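RsfP (Uncultured bacterium, PDB 4GLJ) probably catalyses the phosphate-dependent cleavage of methylthioadenosine, as a methylthioadenosine phosphorylase, and binds the dye rhodamine B. Local coordinates at residues A[97-108]-A[216-227]. Sequence-based numbering, arbitrary orientation. Where two conformers were deposited one is given.
Sequences SAVGSLQETLKP and TLALVTDFDCWH. With RHB (N-[9-(2-carboxyphenyl)-6-(diethylamino)-3H-xanthen-3-ylidene]-N-ethylethanaminium), chain C; PO4 (phosphate ion), chain D.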
loop_
_atom_site.group_PDB
_atom_site.type_symbol
_atom_site.label_atom_id
_atom_site.label_comp_id
_atom_site.label_asym_id
_atom_site.label_seq_id
_atom_site.Cartn_x
_atom_site.Cartn_y
_atom_site.Cartn_z
ATOM N N SER A 97 -21.585 -5.557 6.389
ATOM C CA SER A 97 -20.623 -4.483 6.652
ATOM C C SER A 97 -21.172 -3.067 6.489
ATOM O O SER A 97 -21.905 -2.795 5.512
ATOM C CB SER A 97 -19.492 -4.626 5.663
ATOM O OG SER A 97 -18.920 -5.873 5.960
ATOM N N ALA A 98 -20.747 -2.167 7.387
ATOM C CA ALA A 98 -21.170 -0.770 7.319
ATOM C C ALA A 98 -20.264 -0.135 6.271
ATOM O O ALA A 98 -19.019 -0.422 6.242
ATOM C CB ALA A 98 -20.977 -0.057 8.664
ATOM N N VAL A 99 -20.847 0.686 5.395
ATOM C CA VAL A 99 -20.039 1.362 4.372
ATOM C C VAL A 99 -20.444 2.822 4.234
ATOM O O VAL A 99 -21.520 3.287 4.699
ATOM C CB VAL A 99 -20.146 0.707 2.951
ATOM C CG1 VAL A 99 -19.556 -0.705 2.994
ATOM C CG2 VAL A 99 -21.590 0.815 2.410
ATOM N N GLY A 100 -19.523 3.573 3.656
ATOM C CA GLY A 100 -19.833 4.926 3.235
ATOM C C GLY A 100 -20.219 4.935 1.792
ATOM O O GLY A 100 -19.731 4.141 1.004
ATOM N N SER A 101 -21.076 5.856 1.406
ATOM C CA SER A 101 -21.461 5.942 -0.008
ATOM C C SER A 101 -20.577 6.930 -0.758
ATOM O O SER A 101 -20.269 8.033 -0.252
ATOM C CB SER A 101 -22.912 6.457 -0.145
ATOM O OG SER A 101 -23.142 6.907 -1.506
ATOM N N LEU A 102 -20.173 6.556 -1.953
ATOM C CA LEU A 102 -19.469 7.487 -2.863
ATOM C C LEU A 102 -20.368 7.970 -4.002
ATOM O O LEU A 102 -19.913 8.665 -4.902
ATOM C CB LEU A 102 -18.247 6.749 -3.469
ATOM C CG LEU A 102 -17.168 6.274 -2.473
ATOM C CD1 LEU A 102 -16.185 5.297 -3.106
ATOM C CD2 LEU A 102 -16.442 7.509 -1.883
ATOM N N GLN A 103 -21.672 7.703 -3.955
ATOM C CA GLN A 103 -22.535 7.986 -5.098
ATOM C C GLN A 103 -23.839 8.589 -4.549
ATOM O O GLN A 103 -24.435 8.084 -3.558
ATOM C CB GLN A 103 -22.846 6.677 -5.886
ATOM C CG GLN A 103 -21.658 5.943 -6.508
ATOM C CD GLN A 103 -20.933 6.822 -7.536
ATOM O OE1 GLN A 103 -21.559 7.689 -8.128
ATOM N NE2 GLN A 103 -19.601 6.646 -7.700
ATOM N N GLU A 104 -24.269 9.668 -5.185
ATOM C CA GLU A 104 -25.546 10.338 -4.818
ATOM C C GLU A 104 -26.765 9.439 -4.625
ATOM O O GLU A 104 -27.607 9.625 -3.729
ATOM C CB GLU A 104 -25.874 11.393 -5.860
ATOM C CG GLU A 104 -26.946 12.312 -5.328
ATOM C CD GLU A 104 -26.587 12.881 -3.939
ATOM O OE1 GLU A 104 -25.436 13.404 -3.760
ATOM O OE2 GLU A 104 -27.469 12.803 -3.035
ATOM N N THR A 105 -26.890 8.469 -5.508
ATOM C CA THR A 105 -28.056 7.598 -5.474
ATOM C C THR A 105 -27.972 6.494 -4.420
ATOM O O THR A 105 -28.961 5.817 -4.183
ATOM C CB THR A 105 -28.191 6.905 -6.812
ATOM O OG1 THR A 105 -26.910 6.348 -7.108
ATOM C CG2 THR A 105 -28.618 7.936 -7.879
ATOM N N LEU A 106 -26.798 6.276 -3.802
ATOM C CA LEU A 106 -26.706 5.335 -2.656
ATOM C C LEU A 106 -26.793 6.128 -1.359
ATOM O O LEU A 106 -25.794 6.796 -0.932
ATOM C CB LEU A 106 -25.416 4.518 -2.692
ATOM C CG LEU A 106 -25.141 3.923 -4.073
ATOM C CD1 LEU A 106 -23.776 3.273 -4.112
ATOM C CD2 LEU A 106 -26.183 2.892 -4.415
ATOM N N LYS A 107 -27.970 6.075 -0.726
ATOM C CA LYS A 107 -28.273 6.917 0.447
ATOM C C LYS A 107 -28.164 6.177 1.791
ATOM O O LYS A 107 -28.324 4.929 1.852
ATOM C CB LYS A 107 -29.725 7.497 0.322
ATOM C CG LYS A 107 -29.766 8.591 -0.712
ATOM C CD LYS A 107 -31.138 8.685 -1.352
ATOM C CE LYS A 107 -31.239 9.925 -2.225
ATOM N NZ LYS A 107 -30.134 10.111 -3.212
ATOM N N PRO A 108 -27.921 6.921 2.892
ATOM C CA PRO A 108 -27.952 6.279 4.233
ATOM C C PRO A 108 -29.227 5.466 4.460
ATOM O O PRO A 108 -30.324 5.903 4.101
ATOM C CB PRO A 108 -27.868 7.457 5.189
ATOM C CG PRO A 108 -27.048 8.461 4.397
ATOM C CD PRO A 108 -27.484 8.331 2.959
ATOM N N THR A 216 -21.212 -9.961 0.077
ATOM C CA THR A 216 -21.283 -8.874 1.091
ATOM C C THR A 216 -22.680 -8.240 1.026
ATOM O O THR A 216 -23.181 -7.970 -0.049
ATOM C CB THR A 216 -20.211 -7.803 0.791
ATOM O OG1 THR A 216 -18.901 -8.408 1.035
ATOM C CG2 THR A 216 -20.356 -6.597 1.758
ATOM N N LEU A 217 -23.280 -8.083 2.187
ATOM C CA LEU A 217 -24.439 -7.208 2.327
ATOM C C LEU A 217 -23.933 -5.873 2.997
ATOM O O LEU A 217 -23.613 -5.851 4.187
ATOM C CB LEU A 217 -25.486 -7.897 3.226
ATOM C CG LEU A 217 -26.732 -7.074 3.612
ATOM C CD1 LEU A 217 -27.518 -6.782 2.345
ATOM C CD2 LEU A 217 -27.610 -7.826 4.611
ATOM N N ALA A 218 -23.822 -4.801 2.198
ATOM C CA ALA A 218 -23.277 -3.521 2.691
ATOM C C ALA A 218 -24.428 -2.625 3.151
ATOM O O ALA A 218 -25.455 -2.524 2.469
ATOM C CB ALA A 218 -22.447 -2.863 1.611
ATOM N N LEU A 219 -24.230 -1.987 4.282
ATOM C CA LEU A 219 -25.212 -1.118 4.885
ATOM C C LEU A 219 -24.657 0.311 4.828
ATOM O O LEU A 219 -23.655 0.619 5.437
ATOM C CB LEU A 219 -25.387 -1.507 6.362
ATOM C CG LEU A 219 -25.514 -3.016 6.655
ATOM C CD1 LEU A 219 -25.760 -3.225 8.150
ATOM C CD2 LEU A 219 -26.656 -3.589 5.827
ATOM N N VAL A 220 -25.320 1.142 4.064
ATOM C CA VAL A 220 -24.910 2.519 3.890
ATOM C C VAL A 220 -25.198 3.328 5.125
ATOM O O VAL A 220 -26.360 3.524 5.566
ATOM C CB VAL A 220 -25.534 3.160 2.611
ATOM C CG1 VAL A 220 -24.994 4.573 2.492
ATOM C CG2 VAL A 220 -25.223 2.304 1.344
ATOM N N THR A 221 -24.130 3.821 5.723
ATOM C CA THR A 221 -24.301 4.540 6.974
ATOM C C THR A 221 -24.162 6.037 6.787
ATOM O O THR A 221 -24.597 6.835 7.648
ATOM C CB THR A 221 -23.362 4.077 8.090
ATOM O OG1 THR A 221 -22.025 4.019 7.583
ATOM C CG2 THR A 221 -23.790 2.704 8.615
ATOM N N ASP A 222 -23.615 6.451 5.670
ATOM C CA ASP A 222 -23.590 7.883 5.390
ATOM C C ASP A 222 -22.824 8.096 4.076
ATOM O O ASP A 222 -22.334 7.160 3.487
ATOM C CB ASP A 222 -22.999 8.708 6.577
ATOM C CG ASP A 222 -23.437 10.212 6.562
ATOM O OD1 ASP A 222 -24.103 10.650 5.581
ATOM O OD2 ASP A 222 -23.094 10.973 7.520
ATOM N N PHE A 223 -22.845 9.318 3.583
ATOM C CA PHE A 223 -21.993 9.652 2.474
ATOM C C PHE A 223 -20.632 9.603 3.145
ATOM O O PHE A 223 -20.512 9.820 4.370
ATOM C CB PHE A 223 -22.485 10.926 1.767
ATOM C CG PHE A 223 -23.835 10.759 1.084
ATOM C CD1 PHE A 223 -25.002 11.378 1.619
ATOM C CD2 PHE A 223 -23.958 9.963 -0.102
ATOM C CE1 PHE A 223 -26.240 11.208 0.987
ATOM C CE2 PHE A 223 -25.190 9.802 -0.728
ATOM C CZ PHE A 223 -26.326 10.427 -0.197
ATOM N N ASP A 224 -19.625 9.289 2.347
ATOM C CA ASP A 224 -18.277 9.448 2.783
ATOM C C ASP A 224 -18.280 10.965 2.920
ATOM O O ASP A 224 -19.304 11.619 2.695
ATOM C CB ASP A 224 -17.304 8.823 1.794
ATOM C CG ASP A 224 -15.981 8.544 2.425
ATOM O OD1 ASP A 224 -15.852 8.368 3.664
ATOM O OD2 ASP A 224 -14.984 8.631 1.700
ATOM N N CYS A 225 -17.129 11.485 3.340
ATOM C CA CYS A 225 -16.811 12.922 3.497
ATOM C C CYS A 225 -16.982 13.845 2.262
ATOM O O CYS A 225 -16.930 15.069 2.419
ATOM C CB CYS A 225 -15.348 12.963 3.943
ATOM S SG CYS A 225 -14.168 12.473 2.659
ATOM N N TRP A 226 -17.154 13.285 1.058
ATOM C CA TRP A 226 -17.392 14.091 -0.151
ATOM C C TRP A 226 -18.659 14.934 -0.045
ATOM O O TRP A 226 -19.041 15.629 -0.987
ATOM C CB TRP A 226 -17.259 13.236 -1.423
ATOM C CG TRP A 226 -18.469 12.381 -1.727
ATOM C CD1 TRP A 226 -18.857 11.198 -1.103
ATOM C CD2 TRP A 226 -19.505 12.626 -2.746
ATOM N NE1 TRP A 226 -20.026 10.715 -1.644
ATOM C CE2 TRP A 226 -20.467 11.519 -2.629
ATOM C CE3 TRP A 226 -19.730 13.619 -3.700
ATOM C CZ2 TRP A 226 -21.582 11.428 -3.440
ATOM C CZ3 TRP A 226 -20.862 13.514 -4.514
ATOM C CH2 TRP A 226 -21.763 12.444 -4.387
ATOM N N HIS A 227 -19.296 14.866 1.130
ATOM C CA HIS A 227 -20.446 15.686 1.532
ATOM C C HIS A 227 -20.185 16.535 2.763
ATOM O O HIS A 227 -19.836 15.990 3.817
ATOM C CB HIS A 227 -21.619 14.749 1.816
ATOM C CG HIS A 227 -22.494 14.475 0.614
ATOM N ND1 HIS A 227 -23.717 15.021 0.470
ATOM C CD2 HIS A 227 -22.284 13.680 -0.513
ATOM C CE1 HIS A 227 -24.263 14.600 -0.687
ATOM N NE2 HIS A 227 -23.387 13.777 -1.286
HETATM O O2 RHB C . -21.207 8.599 8.212
HETATM C C26 RHB C . -21.720 8.493 9.349
HETATM C C19 RHB C . -21.176 7.385 10.210
HETATM C C14 RHB C . -20.005 6.784 9.821
HETATM C C15 RHB C . -19.466 5.758 10.587
HETATM C C16 RHB C . -20.108 5.294 11.729
HETATM C C17 RHB C . -21.304 5.884 12.118
HETATM C C18 RHB C . -21.829 6.919 11.351
HETATM C C9 RHB C . -19.258 7.270 8.636
HETATM C C8 RHB C . -19.149 8.720 8.372
HETATM C C13 RHB C . -19.808 9.588 9.233
HETATM C C12 RHB C . -19.756 10.953 9.008
HETATM C C11 RHB C . -19.038 11.466 7.933
HETATM N N1 RHB C . -19.042 12.883 7.796
HETATM C C35 RHB C . -18.526 13.525 9.024
HETATM C C36 RHB C . -19.640 14.139 9.852
HETATM C C22 RHB C . -18.263 13.370 6.637
HETATM C C23 RHB C . -17.453 14.600 7.012
HETATM C C10 RHB C . -18.368 10.580 7.061
HETATM C C7 RHB C . -18.409 9.182 7.277
HETATM O O1 RHB C . -17.767 8.264 6.428
HETATM C C1 RHB C . -17.818 6.879 6.640
HETATM C C2 RHB C . -18.544 6.350 7.726
HETATM C C6 RHB C . -17.163 5.963 5.798
HETATM C C5 RHB C . -17.280 4.591 6.096
HETATM C C4 RHB C . -18.007 4.090 7.160
HETATM C C3 RHB C . -18.643 4.985 7.988
HETATM N N2 RHB C . -16.602 3.649 5.349
HETATM C C24 RHB C . -15.398 4.386 5.034
HETATM C C25 RHB C . -14.246 3.483 5.368
HETATM C C33 RHB C . -16.095 2.660 6.303
HETATM C C34 RHB C . -17.226 1.858 6.930
HETATM O O3 RHB C . -22.657 9.249 9.731
HETATM P P PO4 D . -17.476 -3.244 9.272
HETATM O O1 PO4 D . -17.045 -1.943 9.884
HETATM O O2 PO4 D . -18.980 -3.188 9.391
HETATM O O3 PO4 D . -16.969 -3.202 7.879
HETATM O O4 PO4 D . -16.948 -4.465 10.018
#
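Ser-97 to Val-99 pair with Ala-218 to Val-220 as neighbouring parallel strands in the mixed sheet of the phosphorylase-superfamily fold. The evidence is a run of backbone bonds: Ser-97 N to Leu-217 O, Leu-219 N to Ser-97 O, and Val-99 N to Leu-219 O at 2.8 Å. Val-99 O then accepts from Thr-221 N, which lies nearly in line with the C=O; a second bond from Thr-221 OG1 belongs to one of two deposited conformers and is doubtful. At the corner, Asp-222 O accepts from Ser-101 N, in the carbonyl plane, and the parallel register continues with Ser-101 beside Phe-223.

Apolar contacts occupy the face bearing Val-99, Ala-218 and Val-220. Both methyls of Val-99 meet Ala-218 CB, and its CG2 reaches Val-220 CG2 at 4.1 Å. Farther on, Pro-108 CD sits over one face of the Phe-223 ring, a CH-pi contact 4.1 Å from the centroid, while Gln-103 O lies in plane at the ring edge.

The carboxylate of Asp-222 swings to the carbonyl side of its own backbone (chi1 -158°), where OD1 accepts from Phe-223 N at 2.7 Å, from above the carboxylate plane, and lies 3.9 Å from Pro-108 CG. Replacing Asp-222 by an alanine would probably leave Phe-223 N without this acceptor and open a gap beside Pro-108 CG.

The face bearing Ala-98 and Leu-219 adjoins the ligand pocket, where Gly-100 N approaches rhodamine B N2 at 3.4 Å. Separately, Ala-98 N donates to O2 of a phosphate ion, which Thr-199 and His-65 also hold.

Polar closure of the 222-227 loop is less certain, since Asp-224 to His-227 are poorly ordered. His-227 NE2 makes a weak bond to Glu-104 OE1. Ser-101 O accepts two bonds from this run, reaching it from opposite faces of its carbonyl plane: Asp-224 N, with an N-H...O angle of 172°, and Trp-226 NE1 at 3.0 Å, with the oxygen in the indole plane.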